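Local coordinates for protein possible TctC subunit of the Tripartite Tricarboxylate Transport(TTT) Family (Rhodopseudomonas palustris, PDB 6HKE) that binds malate in the periplasm as a substrate-binding protein of the tripartite tricarboxylate transporter family, probably delivering it for uptake, at residues His80-Phe91 / Phe147-Leu156. The protein carries 2 engineered substitutions. Numbering follows the deposited sequence.
Sequences HLGTHGAAVALF and FGSVSYASCL. With LMR ((2S)-2-hydroxybutanedioic acid), chain E; MLT (D-malate), chain D.
His80 and Val150 meet by a CH-pi contact in the malate site of this type II periplasmic binding protein, where His80, just ahead of helix 82-90, and the N-terminal turn of helix 150-162 meet one carboxylate. Methyl CG2 of Val150 sits 3.5 Å from the centroid of the His80 ring, 4° off the normal, hence squarely over one face. At the rim of the same ring, His80 NE2 donates to O1A of (S)-malate at 2.8 Å, and Val150 N reaches that oxygen at 3.0 Å. Ser151 N takes the other carboxylate oxygen, O1B, at 2.7 Å, so backbone N-H groups of the first helical turn grip both oxygens and the helix end would probably favour the negative charge. D-malate, overlapping (S)-malate, places its carboxylate similarly, though its bonds to His80 NE2 are weak; Thr30 and Thr174 also bind both ligands.

In the second shell, His80 chi1 (62°) and the ring's turn about CB-CG bring ND1 back to accept from Gly82 N, well out of the ring plane. His80 N in turn donates to Thr83 OG1, making a capping box. With an alanine in place of His80, the carboxylate would probably lose one donor, Val150 CG2 its ring and Gly82 N its cap.

Farther out the segment axes, inclined at 48°, are bridged by Ala86 CB and Ala153 CB, 3.7 Å apart, and by Leu90 CD1, which rests on Ala153 and meets the Tyr152 ring. Gly82 CA makes a CA-H...O contact with Gly148 O at 3.1 Å; a CB on Gly82 would clash, 2.2 Å from that oxygen. At the far end, the Phe91 ring turns its edge to Gly148 N, 3.8 Å from CD2.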
ATOM      1  N   HIS A  80       3.471   4.580   1.673  1.00 20.31           N
ATOM      2  CA  HIS A  80       2.416   4.375   0.660  1.00 21.16           C
ATOM      3  C   HIS A  80       1.234   5.286   0.982  1.00 21.27           C
ATOM      4  O   HIS A  80       1.350   6.108   1.922  1.00 20.77           O
ATOM      5  CB  HIS A  80       2.103   2.883   0.547  1.00 19.89           C
ATOM      6  CG  HIS A  80       1.565   2.242   1.777  1.00 18.58           C
ATOM      7  ND1 HIS A  80       0.902   2.946   2.746  1.00 18.29           N
ATOM      8  CD2 HIS A  80       1.506   0.940   2.124  1.00 18.83           C
ATOM      9  CE1 HIS A  80       0.475   2.109   3.678  1.00 20.72           C
ATOM     10  NE2 HIS A  80       0.842   0.854   3.317  1.00 20.28           N
ATOM     11  N   LEU A  81       0.159   5.119   0.222  1.00 22.50           N
ATOM     12  CA  LEU A  81      -1.072   5.931   0.316  1.00 24.94           C
ATOM     13  C   LEU A  81      -1.533   6.038   1.774  1.00 24.03           C
ATOM     14  O   LEU A  81      -2.121   7.075   2.096  1.00 25.28           O
ATOM     15  CB  LEU A  81      -2.138   5.301  -0.587  1.00 26.41           C
ATOM     16  CG  LEU A  81      -3.574   5.778  -0.367  1.00 26.13           C
ATOM     17  CD1 LEU A  81      -4.364   5.696  -1.664  1.00 27.92           C
ATOM     18  CD2 LEU A  81      -4.253   4.936   0.704  1.00 26.39           C
ATOM     19  N   GLY A  82      -1.299   5.015   2.608  1.00 23.61           N
ATOM     20  CA  GLY A  82      -1.658   5.033   4.041  1.00 22.32           C
ATOM     21  C   GLY A  82      -0.666   5.832   4.879  1.00 22.43           C
ATOM     22  O   GLY A  82      -1.040   6.858   5.455  1.00 22.31           O
ATOM     23  N   THR A  83       0.584   5.391   4.963  1.00 23.27           N
ATOM     24  CA  THR A  83       1.546   5.902   5.968  1.00 22.59           C
ATOM     25  C   THR A  83       1.869   7.359   5.658  1.00 23.18           C
ATOM     26  O   THR A  83       2.173   8.096   6.609  1.00 22.83           O
ATOM     27  CB  THR A  83       2.812   5.053   5.977  1.00 23.69           C
ATOM     28  OG1 THR A  83       3.374   5.142   4.668  1.00 23.47           O
ATOM     29  CG2 THR A  83       2.517   3.620   6.345  1.00 23.75           C
ATOM     30  N   HIS A  84       1.804   7.741   4.374  1.00 22.34           N
ATOM     31  CA  HIS A  84       2.265   9.057   3.877  1.00 22.09           C
ATOM     32  C   HIS A  84       1.134   9.786   3.160  1.00 23.12           C
ATOM     33  O   HIS A  84       1.448  10.622   2.288  1.00 22.36           O
ATOM     34  CB  HIS A  84       3.493   8.875   2.989  1.00 22.36           C
ATOM     35  CG  HIS A  84       4.717   8.599   3.783  1.00 22.56           C
ATOM     36  ND1 HIS A  84       4.915   7.403   4.421  1.00 22.66           N
ATOM     37  CD2 HIS A  84       5.777   9.384   4.078  1.00 23.52           C
ATOM     38  CE1 HIS A  84       6.061   7.458   5.077  1.00 24.59           C
ATOM     39  NE2 HIS A  84       6.618   8.673   4.879  1.00 22.43           N
ATOM     40  N   GLY A  85      -0.120   9.511   3.535  1.00 23.20           N
ATOM     41  CA  GLY A  85      -1.301  10.082   2.862  1.00 23.34           C
ATOM     42  C   GLY A  85      -2.494  10.125   3.790  1.00 23.73           C
ATOM     43  O   GLY A  85      -2.617  11.103   4.548  1.00 23.03           O
ATOM     44  N   ALA A  86      -3.325   9.084   3.731  1.00 25.83           N
ATOM     45  CA  ALA A  86      -4.568   8.913   4.514  1.00 26.54           C
ATOM     46  C   ALA A  86      -4.285   9.067   6.013  1.00 26.40           C
ATOM     47  O   ALA A  86      -5.188   9.534   6.698  1.00 28.89           O
ATOM     48  CB  ALA A  86      -5.213   7.586   4.201  1.00 24.97           C
ATOM     49  N   ALA A  87      -3.097   8.706   6.504  1.00 26.16           N
ATOM     50  CA  ALA A  87      -2.781   8.688   7.956  1.00 28.11           C
ATOM     51  C   ALA A  87      -3.011  10.078   8.579  1.00 29.90           C
ATOM     52  O   ALA A  87      -3.433  10.155   9.756  1.00 26.95           O
ATOM     53  CB  ALA A  87      -1.370   8.213   8.177  1.00 27.94           C
ATOM     54  N   VAL A  88      -2.738  11.146   7.829  1.00 31.69           N
ATOM     55  CA  VAL A  88      -2.909  12.553   8.309  1.00 33.76           C
ATOM     56  C   VAL A  88      -4.370  12.737   8.728  1.00 33.48           C
ATOM     57  O   VAL A  88      -4.598  13.140   9.878  1.00 33.91           O
ATOM     58  CB  VAL A  88      -2.479  13.577   7.246  1.00 32.46           C
ATOM     59  CG1 VAL A  88      -2.757  15.005   7.699  1.00 32.88           C
ATOM     60  CG2 VAL A  88      -1.009  13.396   6.881  1.00 32.96           C
ATOM     61  N   ALA A  89      -5.307  12.340   7.864  1.00 34.20           N
ATOM     62  CA  ALA A  89      -6.768  12.481   8.066  1.00 35.45           C
ATOM     63  C   ALA A  89      -7.312  11.448   9.065  1.00 38.83           C
ATOM     64  O   ALA A  89      -8.273  11.806   9.765  1.00 43.18           O
ATOM     65  CB  ALA A  89      -7.479  12.379   6.740  1.00 36.86           C
ATOM     66  N   LEU A  90      -6.780  10.214   9.103  1.00 38.12           N
ATOM     67  CA  LEU A  90      -7.431   9.060   9.784  1.00 40.14           C
ATOM     68  C   LEU A  90      -6.762   8.719  11.121  1.00 46.39           C
ATOM     69  O   LEU A  90      -7.404   7.991  11.902  1.00 49.98           O
ATOM     70  CB  LEU A  90      -7.369   7.817   8.887  1.00 40.41           C
ATOM     71  CG  LEU A  90      -7.906   7.963   7.468  1.00 39.24           C
ATOM     72  CD1 LEU A  90      -7.910   6.610   6.777  1.00 39.62           C
ATOM     73  CD2 LEU A  90      -9.295   8.575   7.454  1.00 40.34           C
ATOM     74  N   PHE A  91      -5.499   9.110  11.324  1.00 50.02           N
ATOM     75  CA  PHE A  91      -4.661   8.704  12.484  1.00 55.18           C
ATOM     76  C   PHE A  91      -4.610   9.859  13.477  1.00 53.63           C
ATOM     77  O   PHE A  91      -4.069  10.924  13.187  1.00 47.38           O
ATOM     78  CB  PHE A  91      -3.257   8.271  12.046  1.00 58.01           C
ATOM     79  CG  PHE A  91      -2.559   7.318  12.986  1.00 62.20           C
ATOM     80  CD1 PHE A  91      -2.053   7.756  14.204  1.00 68.45           C
ATOM     81  CD2 PHE A  91      -2.383   5.984  12.647  1.00 65.25           C
ATOM     82  CE1 PHE A  91      -1.404   6.882  15.068  1.00 65.77           C
ATOM     83  CE2 PHE A  91      -1.737   5.110  13.511  1.00 63.65           C
ATOM     84  CZ  PHE A  91      -1.251   5.559  14.718  1.00 63.58           C
ATOM     85  N   PHE A 147      -4.251   1.969  11.381  1.00 28.43           N
ATOM     86  CA  PHE A 147      -4.837   3.258  10.927  1.00 30.16           C
ATOM     87  C   PHE A 147      -3.922   3.936   9.884  1.00 28.79           C
ATOM     88  O   PHE A 147      -4.409   4.810   9.154  1.00 29.36           O
ATOM     89  CB  PHE A 147      -5.186   4.129  12.145  1.00 34.83           C
ATOM     90  CG  PHE A 147      -6.227   3.561  13.096  1.00 39.44           C
ATOM     91  CD1 PHE A 147      -6.976   2.425  12.779  1.00 39.36           C
ATOM     92  CD2 PHE A 147      -6.468   4.173  14.322  1.00 42.14           C
ATOM     93  CE1 PHE A 147      -7.934   1.927  13.651  1.00 38.24           C
ATOM     94  CE2 PHE A 147      -7.421   3.668  15.195  1.00 42.06           C
ATOM     95  CZ  PHE A 147      -8.154   2.549  14.857  1.00 41.71           C
ATOM     96  N   GLY A 148      -2.654   3.532   9.770  1.00 25.02           N
ATOM     97  CA  GLY A 148      -1.712   4.060   8.764  1.00 23.68           C
ATOM     98  C   GLY A 148      -1.653   3.180   7.522  1.00 23.27           C
ATOM     99  O   GLY A 148      -0.836   3.464   6.631  1.00 22.30           O
ATOM    100  N   SER A 149      -2.503   2.163   7.453  1.00 23.10           N
ATOM    101  CA  SER A 149      -2.521   1.142   6.370  1.00 23.97           C
ATOM    102  C   SER A 149      -3.483   1.553   5.245  1.00 23.64           C
ATOM    103  O   SER A 149      -4.449   2.302   5.490  1.00 25.26           O
ATOM    104  CB  SER A 149      -2.809  -0.251   6.922  1.00 21.74           C
ATOM    105  OG  SER A 149      -4.190  -0.471   7.198  1.00 22.13           O
ATOM    106  N   VAL A 150      -3.173   1.087   4.037  1.00 23.34           N
ATOM    107  CA  VAL A 150      -4.039   1.137   2.832  1.00 23.09           C
ATOM    108  C   VAL A 150      -5.307   0.338   3.132  1.00 23.80           C
ATOM    109  O   VAL A 150      -6.391   0.805   2.750  1.00 24.04           O
ATOM    110  CB  VAL A 150      -3.314   0.551   1.607  1.00 22.86           C
ATOM    111  CG1 VAL A 150      -4.273   0.394   0.445  1.00 23.59           C
ATOM    112  CG2 VAL A 150      -2.112   1.384   1.200  1.00 22.90           C
ATOM    113  N   SER A 151      -5.145  -0.849   3.722  1.00 21.83           N
ATOM    114  CA  SER A 151      -6.252  -1.784   4.021  1.00 24.33           C
ATOM    115  C   SER A 151      -7.274  -1.046   4.886  1.00 24.09           C
ATOM    116  O   SER A 151      -8.465  -1.158   4.574  1.00 26.77           O
ATOM    117  CB  SER A 151      -5.782  -3.075   4.675  1.00 24.26           C
ATOM    118  OG  SER A 151      -4.918  -2.832   5.785  1.00 24.14           O
ATOM    119  N   TYR A 152      -6.821  -0.286   5.885  1.00 23.71           N
ATOM    120  CA  TYR A 152      -7.712   0.471   6.812  1.00 25.27           C
ATOM    121  C   TYR A 152      -8.364   1.617   6.039  1.00 22.96           C
ATOM    122  O   TYR A 152      -9.583   1.720   6.031  1.00 21.95           O
ATOM    123  CB  TYR A 152      -6.978   1.007   8.049  1.00 25.23           C
ATOM    124  CG  TYR A 152      -7.853   1.835   8.954  1.00 26.36           C
ATOM    125  CD1 TYR A 152      -8.806   1.229   9.762  1.00 29.84           C
ATOM    126  CD2 TYR A 152      -7.777   3.220   8.964  1.00 27.20           C
ATOM    127  CE1 TYR A 152      -9.640   1.976  10.579  1.00 29.20           C
ATOM    128  CE2 TYR A 152      -8.595   3.983   9.780  1.00 28.16           C
ATOM    129  CZ  TYR A 152      -9.528   3.354  10.589  1.00 32.06           C
ATOM    130  OH  TYR A 152     -10.355   4.077  11.388  1.00 33.81           O
ATOM    131  N   ALA A 153      -7.557   2.451   5.391  1.00 24.10           N
ATOM    132  CA  ALA A 153      -8.045   3.631   4.643  1.00 23.94           C
ATOM    133  C   ALA A 153      -9.111   3.172   3.645  1.00 23.58           C
ATOM    134  O   ALA A 153     -10.214   3.753   3.657  1.00 22.68           O
ATOM    135  CB  ALA A 153      -6.897   4.345   3.975  1.00 24.67           C
ATOM    136  N   SER A 154      -8.811   2.147   2.839  1.00 22.75           N
ATOM    137  CA  SER A 154      -9.742   1.559   1.842  1.00 23.38           C
ATOM    138  C   SER A 154     -11.038   1.011   2.491  1.00 26.35           C
ATOM    139  O   SER A 154     -12.111   1.252   1.922  1.00 27.31           O
ATOM    140  CB  SER A 154      -9.039   0.518   1.039  1.00 23.07           C
ATOM    141  OG  SER A 154      -7.951   1.097   0.352  1.00 22.91           O
ATOM    142  N   CYS A 155     -10.974   0.299   3.628  1.00 27.38           N
ATOM    143  CA  CYS A 155     -12.161  -0.321   4.278  1.00 29.40           C
ATOM    144  C   CYS A 155     -12.997   0.776   4.948  1.00 28.38           C
ATOM    145  O   CYS A 155     -14.237   0.703   4.904  1.00 28.99           O
ATOM    146  CB  CYS A 155     -11.781  -1.466   5.215  1.00 31.77           C
ATOM    147  SG  CYS A 155     -11.418  -1.014   6.938  1.00 38.75           S
ATOM    148  N   LEU A 156     -12.357   1.802   5.492  1.00 28.92           N
ATOM    149  CA  LEU A 156     -13.092   2.962   6.053  1.00 28.57           C
ATOM    150  C   LEU A 156     -13.843   3.683   4.918  1.00 28.84           C
ATOM    151  O   LEU A 156     -14.999   4.112   5.142  1.00 28.50           O
ATOM    152  CB  LEU A 156     -12.098   3.867   6.782  1.00 28.45           C
ATOM    153  CG  LEU A 156     -12.713   5.095   7.446  1.00 30.87           C
ATOM    154  CD1 LEU A 156     -11.967   5.454   8.721  1.00 31.53           C
ATOM    155  CD2 LEU A 156     -12.734   6.275   6.483  1.00 31.01           C
TER
HETATM  156  C1  LMR E 402      -1.500  -1.951   4.011  0.50 21.59           C
HETATM  157  O1A LMR E 402      -0.982  -0.898   4.414  0.50 22.44           O
HETATM  158  O1B LMR E 402      -2.742  -2.159   3.956  0.50 21.49           O
HETATM  159  C2  LMR E 402      -0.555  -3.063   3.528  0.50 21.68           C
HETATM  160  O2  LMR E 402       0.425  -2.637   2.588  0.50 21.27           O
HETATM  161  C3  LMR E 402       0.197  -3.739   4.679  0.50 22.34           C
HETATM  162  C4  LMR E 402       1.287  -4.592   4.053  0.50 22.43           C
HETATM  163  O4A LMR E 402       1.203  -5.827   4.185  0.50 23.07           O
HETATM  164  O4B LMR E 402       2.194  -4.022   3.397  0.50 20.64           O
HETATM  165  C1  MLT D 401      -1.225  -1.794   4.081  0.50 25.58           C
HETATM  166  O1  MLT D 401      -1.166  -0.548   3.997  0.50 27.17           O
HETATM  167  O2  MLT D 401      -2.331  -2.370   4.203  0.50 27.40           O
HETATM  168  C2  MLT D 401       0.065  -2.582   4.075  0.50 24.87           C
HETATM  169  O3  MLT D 401       0.998  -2.286   3.015  0.50 24.46           O
HETATM  170  C3  MLT D 401      -0.177  -4.051   3.900  0.50 25.36           C
HETATM  171  C4  MLT D 401       1.206  -4.644   3.974  0.50 25.30           C
HETATM  172  O4  MLT D 401       2.118  -4.202   3.224  0.50 23.34           O
HETATM  173  O5  MLT D 401       1.368  -5.536   4.831  0.50 25.36           O